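Local coordinates for protein alcohol oxidase (Myceliophthora thermophila, PDB 6F74) that binds flavin-adenine dinucleotide and probably works as a VAO-type, oxygen-dependent oxidase of alcohol substrates, at residues C30-T33 and P34-C38; Q504-P507 and K508-R512; I204-D207 and G208-W212. All blocks are in the same frame, centred on the assembly; numbering follows the deposited sequence.

Interaction 1 (C30-T33 and P34-C38); sequences CRCT and PGEAC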
# COMPACT_ATOMS: atom_id res chain seq x y z
N CYS A 30 -17.87 -19.99 13.07
CA CYS A 30 -17.39 -18.72 13.57
C CYS A 30 -16.18 -18.90 14.46
O CYS A 30 -16.14 -19.81 15.31
CB CYS A 30 -18.48 -18.02 14.37
SG CYS A 30 -19.99 -17.75 13.41
N ARG A 31 -15.21 -18.02 14.30
CA ARG A 31 -14.11 -17.94 15.22
C ARG A 31 -14.58 -17.45 16.60
O ARG A 31 -15.54 -16.66 16.71
CB ARG A 31 -13.01 -17.01 14.67
CG ARG A 31 -12.15 -17.62 13.55
CD ARG A 31 -12.85 -17.73 12.21
NE ARG A 31 -11.89 -18.01 11.12
CZ ARG A 31 -11.83 -19.12 10.37
NH1 ARG A 31 -12.66 -20.14 10.53
NH2 ARG A 31 -10.91 -19.20 9.42
N CYS A 32 -13.89 -17.94 17.62
CA CYS A 32 -14.11 -17.54 19.01
C CYS A 32 -13.51 -16.15 19.32
O CYS A 32 -12.42 -15.84 18.87
CB CYS A 32 -13.50 -18.58 19.95
SG CYS A 32 -14.01 -18.42 21.64
N THR A 33 -14.24 -15.36 20.11
CA THR A 33 -13.84 -14.00 20.45
C THR A 33 -13.82 -13.78 21.95
O THR A 33 -14.34 -14.60 22.68
CB THR A 33 -14.78 -12.98 19.76
OG1 THR A 33 -16.13 -13.23 20.14
CG2 THR A 33 -14.64 -13.11 18.24
N PRO A 34 -13.17 -12.72 22.44
CA PRO A 34 -13.11 -12.47 23.89
C PRO A 34 -14.46 -12.39 24.57
O PRO A 34 -15.43 -11.90 23.97
CB PRO A 34 -12.42 -11.11 23.97
CG PRO A 34 -11.52 -11.12 22.81
CD PRO A 34 -12.30 -11.78 21.72
N GLY A 35 -14.54 -12.90 25.78
CA GLY A 35 -15.78 -12.88 26.55
C GLY A 35 -16.65 -14.10 26.31
O GLY A 35 -17.54 -14.39 27.10
N GLU A 36 -16.41 -14.83 25.23
CA GLU A 36 -17.21 -16.02 24.98
C GLU A 36 -16.73 -17.17 25.86
O GLU A 36 -15.60 -17.16 26.37
CB GLU A 36 -17.16 -16.40 23.51
CG GLU A 36 -17.68 -15.32 22.57
CD GLU A 36 -18.01 -15.88 21.21
OE1 GLU A 36 -19.09 -16.51 21.06
OE2 GLU A 36 -17.18 -15.73 20.29
N ALA A 37 -17.61 -18.15 26.05
CA ALA A 37 -17.31 -19.37 26.78
C ALA A 37 -16.11 -20.14 26.18
O ALA A 37 -15.29 -20.69 26.91
CB ALA A 37 -18.54 -20.26 26.81
N CYS A 38 -16.00 -20.16 24.85
CA CYS A 38 -14.89 -20.83 24.15
C CYS A 38 -13.52 -20.14 24.25
O CYS A 38 -12.48 -20.73 23.94
CB CYS A 38 -15.27 -21.05 22.67
SG CYS A 38 -15.78 -19.57 21.80
O HOH W 1 -17.73 -17.23 18.09

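Interaction 2 (Q504-P507 and K508-R512); sequences QGIP and KVASR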
# COMPACT_ATOMS: atom_id res chain seq x y z
N GLN A 504 -10.97 11.24 -0.21
CA GLN A 504 -11.34 12.29 0.74
C GLN A 504 -11.12 11.76 2.14
O GLN A 504 -11.16 10.56 2.38
CB GLN A 504 -12.83 12.67 0.64
CG GLN A 504 -13.34 12.78 -0.76
CD GLN A 504 -14.80 13.25 -0.84
OE1 GLN A 504 -15.42 13.12 -1.89
NE2 GLN A 504 -15.34 13.78 0.26
N GLY A 505 -10.96 12.68 3.09
CA GLY A 505 -10.86 12.37 4.51
C GLY A 505 -12.18 12.46 5.25
O GLY A 505 -13.16 13.01 4.73
N ILE A 506 -12.18 11.93 6.47
CA ILE A 506 -13.26 12.05 7.41
C ILE A 506 -12.67 12.64 8.69
O ILE A 506 -11.47 12.44 8.96
CB ILE A 506 -13.96 10.71 7.76
CG1 ILE A 506 -12.95 9.58 8.04
CG2 ILE A 506 -14.87 10.31 6.62
CD1 ILE A 506 -13.54 8.25 8.46
N PRO A 507 -13.49 13.34 9.49
CA PRO A 507 -13.02 13.77 10.80
C PRO A 507 -12.43 12.63 11.61
O PRO A 507 -12.78 11.46 11.42
CB PRO A 507 -14.32 14.30 11.50
CG PRO A 507 -15.25 14.63 10.37
CD PRO A 507 -14.93 13.61 9.30
N LYS A 508 -11.51 12.98 12.49
CA LYS A 508 -10.83 11.99 13.35
C LYS A 508 -11.86 11.21 14.18
O LYS A 508 -11.78 9.98 14.28
CB LYS A 508 -9.85 12.75 14.26
CG LYS A 508 -9.05 11.90 15.22
CD LYS A 508 -8.12 12.81 16.03
CE LYS A 508 -8.86 13.58 17.12
NZ LYS A 508 -7.91 14.44 17.86
N VAL A 509 -12.83 11.93 14.76
CA VAL A 509 -13.99 11.31 15.40
C VAL A 509 -15.17 11.44 14.43
O VAL A 509 -15.81 12.47 14.36
CB VAL A 509 -14.33 11.92 16.78
CG1 VAL A 509 -15.47 11.13 17.45
CG2 VAL A 509 -13.11 11.90 17.69
N ALA A 510 -15.44 10.35 13.72
CA ALA A 510 -16.36 10.32 12.61
C ALA A 510 -17.60 9.50 12.93
O ALA A 510 -17.50 8.34 13.20
CB ALA A 510 -15.66 9.71 11.40
N SER A 511 -18.77 10.12 12.84
CA SER A 511 -20.05 9.41 12.92
C SER A 511 -20.19 8.41 11.77
O SER A 511 -19.59 8.59 10.72
CB SER A 511 -21.22 10.40 12.87
OG SER A 511 -21.26 11.04 11.61
N ARG A 512 -21.00 7.39 11.96
CA ARG A 512 -21.27 6.42 10.87
C ARG A 512 -21.86 7.08 9.63
O ARG A 512 -21.51 6.71 8.50
CB ARG A 512 -22.15 5.24 11.33
CG ARG A 512 -21.28 4.03 11.70
CD ARG A 512 -22.01 3.02 12.59
NE ARG A 512 -22.66 1.97 11.79
CZ ARG A 512 -23.89 2.03 11.28
NH1 ARG A 512 -24.69 3.11 11.45
NH2 ARG A 512 -24.33 0.99 10.54

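Interaction 3 (I204-D207 and G208-W212); sequences IHID and GAYQW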
# COMPACT_ATOMS: atom_id res chain seq x y z
N ILE A 204 18.83 -9.84 -3.60
CA ILE A 204 18.87 -9.69 -2.16
C ILE A 204 17.97 -10.75 -1.51
O ILE A 204 16.79 -10.89 -1.89
CB ILE A 204 18.56 -8.26 -1.69
CG1 ILE A 204 19.68 -7.32 -2.16
CG2 ILE A 204 18.44 -8.21 -0.18
CD1 ILE A 204 19.61 -5.86 -1.70
N HIS A 205 18.54 -11.51 -0.57
CA HIS A 205 17.78 -12.41 0.28
C HIS A 205 17.23 -11.60 1.43
O HIS A 205 17.95 -11.20 2.34
CB HIS A 205 18.65 -13.57 0.78
CG HIS A 205 17.88 -14.64 1.50
ND1 HIS A 205 18.46 -15.71 2.14
CD2 HIS A 205 16.55 -14.72 1.78
CE1 HIS A 205 17.53 -16.44 2.71
NE2 HIS A 205 16.36 -15.86 2.51
N ILE A 206 15.93 -11.30 1.37
CA ILE A 206 15.30 -10.60 2.47
C ILE A 206 14.80 -11.66 3.44
O ILE A 206 13.70 -12.17 3.26
CB ILE A 206 14.16 -9.70 1.99
CG1 ILE A 206 14.64 -8.80 0.84
CG2 ILE A 206 13.62 -8.86 3.14
CD1 ILE A 206 13.53 -7.99 0.17
N ASP A 207 15.61 -11.97 4.45
CA ASP A 207 15.38 -13.10 5.35
C ASP A 207 14.70 -12.61 6.62
O ASP A 207 15.24 -12.68 7.71
CB ASP A 207 16.71 -13.81 5.67
CG ASP A 207 16.53 -15.24 6.15
OD1 ASP A 207 15.36 -15.72 6.31
OD2 ASP A 207 17.58 -15.90 6.37
N GLY A 208 13.47 -12.11 6.45
CA GLY A 208 12.69 -11.59 7.57
C GLY A 208 11.67 -10.57 7.09
O GLY A 208 11.68 -10.16 5.93
N ALA A 209 10.78 -10.17 8.00
CA ALA A 209 9.78 -9.13 7.72
C ALA A 209 10.41 -7.74 7.86
O ALA A 209 9.98 -6.90 8.67
CB ALA A 209 8.61 -9.27 8.64
N TYR A 210 11.44 -7.51 7.04
CA TYR A 210 12.12 -6.24 7.01
C TYR A 210 11.24 -5.17 6.34
O TYR A 210 10.26 -5.47 5.66
CB TYR A 210 13.47 -6.40 6.32
CG TYR A 210 14.49 -7.10 7.17
CD1 TYR A 210 15.26 -6.38 8.10
CD2 TYR A 210 14.70 -8.47 7.06
CE1 TYR A 210 16.20 -7.00 8.89
CE2 TYR A 210 15.66 -9.11 7.85
CZ TYR A 210 16.40 -8.37 8.77
OH TYR A 210 17.36 -8.98 9.56
N GLN A 211 11.60 -3.93 6.60
CA GLN A 211 11.01 -2.77 5.93
C GLN A 211 11.91 -2.40 4.76
O GLN A 211 13.04 -2.90 4.67
CB GLN A 211 10.85 -1.63 6.91
CG GLN A 211 9.84 -1.95 8.01
CD GLN A 211 9.95 -0.99 9.18
OE1 GLN A 211 10.83 -1.15 10.02
NE2 GLN A 211 9.05 -0.01 9.27
N TRP A 212 11.40 -1.58 3.84
CA TRP A 212 12.21 -1.13 2.71
C TRP A 212 13.48 -0.39 3.13
O TRP A 212 14.55 -0.56 2.50
CB TRP A 212 11.40 -0.30 1.71
CG TRP A 212 10.61 -1.21 0.86
CD1 TRP A 212 9.27 -1.34 0.84
CD2 TRP A 212 11.14 -2.17 -0.05
NE1 TRP A 212 8.92 -2.34 -0.05
CE2 TRP A 212 10.05 -2.87 -0.60
CE3 TRP A 212 12.43 -2.52 -0.46
CZ2 TRP A 212 10.20 -3.88 -1.54
CZ3 TRP A 212 12.58 -3.53 -1.40
CH2 TRP A 212 11.47 -4.20 -1.92

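Interaction 1 (C30-T33 and P34-C38)
A type II beta turn from T33 to E36 lies inside the small ring closed by the disulfide C32–C38, and the side chain of E36 folds back across the mouth of that turn onto T33. E36 OE2 accepts from T33 OG1 at 2.7 Å, met from above the carboxylate plane, and from T33 N at 3.0 Å, met on the anti side and somewhat bent at the hydrogen (144°). A water that also donates to R31 O donates a further hydrogen bond to E36 OE2, so three donors surround one oxygen. The threonine hydroxyl is in place because OG1 sits between the backbone N and the carbonyl carbon (chi1 57°), facing the incoming carboxylate. The turn itself is closed by E36 N, which donates to T33 O at 3.3 Å. Its third residue, G35, has backbone angles at which a CB would press on the preceding carbonyl oxygen, the usual reason for glycine in a type II turn. The ring is closed by C32 SG and C38 SG, 2.1 Å apart, with a torsion of 105° about the S–S bond. Without the carboxylate, as with an alanine here, T33 N and OG1 would probably lose their shared acceptor. Next to this ring, C30 is disulfide-bonded to C596, R31 donates to D573 O, and P594 packs on T33 and E36.

Interaction 2 (Q504-P507 and K508-R512)
The pyrrolidine ring of P507 has the methyl of A510 standing over one side of it, with A510 CB 4.5 Å from P507 CD. On the same side, beyond CB, V509 O comes within 3.7 Å of P507 CB. A510 CB also touches the flat peptide group that follows the proline, lying 3.4 Å from P507 O. A third neighbour of the methyl is I506, with I506 CD1 3.9 Å from A510 CB. The end of the isoleucine branch gets there with CG1 placed between its backbone N and carbonyl carbon (chi1 45°) and CD1 extended beyond it. I506 CB is itself 4.1 Å from A510 CB. The contact is van der Waals packing, the A510 methyl lying against the P507 ring, the I506 branch and P507 O while the chain reverses through K508 and V509. The side chains of these two residues find their partners outside the bend: the ammonium group of K508 forms a salt bridge with E115 and a hydrogen bond with P108 O, and V509 packs on A107 and T118. I506 packs on V518 and P507 on I514, both of helix 512-533. The turn leads directly to S511, whose OG accepts from I514 N: a serine N-cap at the start of helix 512-533, in the connection that follows strand 498-503 of the seven-stranded antiparallel sheet.

Interaction 3 (I204-D207 and G208-W212)
I206 carries its CG2 methyl anti to the backbone N, and Y210 sets CG anti to its own carbonyl carbon (chi1 -74°); these two choices bring I206 CG2 to 4.0 Å from Y210 CB, where the two side chains run side by side in opposing directions. I206 CG2 stands oblique to the phenol ring and also lies 3.6 Å from G208 O. Further along the ring, the backbone of D207 is met at the edge: D207 O is near the ring plane, 3.6 Å from Y210 CE2. Two successive inverse gamma turns fold the chain tightly enough for this. The first, centred on D207, has a weak bond from G208 N to I206 O (3.2 Å, 141° at the hydrogen), and the second, centred on A209, has a weak bond from Y210 N to G208 O. Between them G208 adopts backbone angles at which a CB would run into D207 O, so glycine suits the position. D207 forms a salt bridge with R183, and its CB lies over one face of the H205 ring, toward the rim. Y210 OH is hydrogen-bonded to G181 N, which holds the far end of the ring against strand 179-185. The bend lies within the FAD-binding domain, with about 8 Å between G208 and the bound FAD at their nearest atoms. Strand 203-208 runs antiparallel between strands 179-185 and 296-306, with I206 packing on I302 and on V215 of helix 212-221, which starts just past the N-cap residue Q211.

From the N terminus, interaction 1 comes first, closing a small disulfide ring in the loop before helix 42-52, next to residues near the C terminus. Interaction 3 follows, at the bend where strand 203-208 passes into helix 212-221 within the FAD-binding domain. Interaction 2 comes last, in the connection from strand 498-503 of the seven-stranded sheet to helix 512-533. The three are in series, none nested in or crossing another. No two touch: interactions 2 and 3 lie on opposite sides of the chain's centre, and the nearest atoms of interactions 1 and 2 are about 18 Å apart.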